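Local coordinates for geranyltranstransferase (Legionella pneumophila subsp. pneumophila, PDB 3LOM), which probably condenses allylic diphosphates with isopentenyl diphosphate, with magnesium as cofactor, to make farnesyl diphosphate and perhaps longer prenyl diphosphates, at residues A[223-226]-A[227-230]. Sequence-based numbering, arbitrary orientation.
Sequences GLVF and QMQD
Q229 and F226, three residues apart, lie side by side on one flank of their helix and point the same way. The CB of Q229 rests 3.4 Å from F226 O. Further along, Q229 CG lies 3.4 Å and CD 3.9 Å from V225 O. That same V225 O accepts a hydrogen bond from Q229 N (2.8 Å). With CG placed anti to the carbonyl carbon (chi1 -79°) and the chain extended beyond it, the amide runs beside the phenyl ring, the two planes only 14° apart. OE1 lies in the ring plane at its edge, 3.7 Å from F226 CD1, where the slightly positive C-H rim suits an oxygen. Glutamine fits this buried place because both ends of its amide are used: OE1 is hydrogen-bonded to Y274 OH and NE2 to L298 O. On another flank, M228 CE, a flexible thioether methyl, lies 3.8 Å from L224 CG, the branch point, with the two side chains crossing at a slant. Main-chain bonds from M228 N to L224 O and from D230 N to F226 O (2.9 Å) continue the alpha-helical pattern. In this mostly helical prenyl synthase fold, F226 packs against I193 of helix 178-201, Y274 of helix 263-279 and L298 of helix 289-303, while L224 and M228 both touch F257 of the short helix 257-260.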
loop_
_atom_site.group_PDB
_atom_site.type_symbol
_atom_site.label_atom_id
_atom_site.label_comp_id
_atom_site.label_asym_id
_atom_site.label_seq_id
_atom_site.Cartn_x
_atom_site.Cartn_y
_atom_site.Cartn_z
ATOM N N GLY A 223 23.010 4.323 0.430
ATOM C CA GLY A 223 21.975 4.210 -0.597
ATOM C C GLY A 223 22.393 4.742 -1.954
ATOM O O GLY A 223 21.953 4.245 -2.995
ATOM N N LEU A 224 23.253 5.755 -1.933
ATOM C CA LEU A 224 23.820 6.331 -3.140
ATOM C C LEU A 224 24.876 5.408 -3.741
ATOM O O LEU A 224 24.827 5.097 -4.934
ATOM C CB LEU A 224 24.422 7.701 -2.817
ATOM C CG LEU A 224 25.233 8.486 -3.846
ATOM C CD1 LEU A 224 24.448 8.757 -5.129
ATOM C CD2 LEU A 224 25.702 9.788 -3.218
ATOM N N VAL A 225 25.811 4.960 -2.909
ATOM C CA VAL A 225 26.947 4.154 -3.375
ATOM C C VAL A 225 26.570 2.753 -3.913
ATOM O O VAL A 225 27.266 2.225 -4.783
ATOM C CB VAL A 225 28.094 4.100 -2.310
ATOM C CG1 VAL A 225 27.822 3.053 -1.236
ATOM C CG2 VAL A 225 29.450 3.892 -2.970
ATOM N N PHE A 226 25.468 2.175 -3.419
ATOM C CA PHE A 226 24.961 0.891 -3.940
ATOM C C PHE A 226 24.612 1.015 -5.420
ATOM O O PHE A 226 24.946 0.145 -6.229
ATOM C CB PHE A 226 23.722 0.413 -3.175
ATOM C CG PHE A 226 24.003 -0.083 -1.783
ATOM C CD1 PHE A 226 25.282 -0.490 -1.401
ATOM C CD2 PHE A 226 22.969 -0.170 -0.855
ATOM C CE1 PHE A 226 25.525 -0.947 -0.112
ATOM C CE2 PHE A 226 23.201 -0.630 0.433
ATOM C CZ PHE A 226 24.478 -1.023 0.806
ATOM N N GLN A 227 23.957 2.124 -5.754
ATOM C CA GLN A 227 23.566 2.440 -7.122
ATOM C C GLN A 227 24.751 2.786 -8.020
ATOM O O GLN A 227 24.738 2.478 -9.217
ATOM C CB GLN A 227 22.555 3.583 -7.113
ATOM C CG GLN A 227 21.743 3.666 -8.367
ATOM C CD GLN A 227 20.937 2.407 -8.648
ATOM O OE1 GLN A 227 20.313 1.834 -7.750
ATOM N NE2 GLN A 227 20.951 1.972 -9.904
ATOM N N MET A 228 25.762 3.436 -7.438
ATOM C CA MET A 228 27.041 3.657 -8.115
ATOM C C MET A 228 27.683 2.310 -8.452
ATOM O O MET A 228 28.108 2.087 -9.586
ATOM C CB MET A 228 27.987 4.499 -7.250
ATOM C CG MET A 228 27.703 5.990 -7.241
ATOM S SD MET A 228 28.788 6.902 -6.122
ATOM C CE MET A 228 28.118 8.544 -6.321
ATOM N N GLN A 229 27.722 1.418 -7.460
ATOM C CA GLN A 229 28.256 0.063 -7.627
ATOM C C GLN A 229 27.521 -0.735 -8.697
ATOM O O GLN A 229 28.159 -1.370 -9.534
ATOM C CB GLN A 229 28.252 -0.698 -6.298
ATOM C CG GLN A 229 29.404 -0.319 -5.373
ATOM C CD GLN A 229 29.352 -1.036 -4.039
ATOM O OE1 GLN A 229 28.351 -0.982 -3.326
ATOM N NE2 GLN A 229 30.441 -1.705 -3.690
ATOM N N ASP A 230 26.189 -0.675 -8.672
ATOM C CA ASP A 230 25.343 -1.377 -9.645
ATOM C C ASP A 230 25.614 -0.937 -11.080
ATOM O O ASP A 230 25.717 -1.776 -11.970
ATOM C CB ASP A 230 23.857 -1.219 -9.300
ATOM C CG ASP A 230 23.466 -1.983 -8.042
ATOM O OD1 ASP A 230 22.335 -1.782 -7.544
ATOM O OD2 ASP A 230 24.293 -2.777 -7.543
#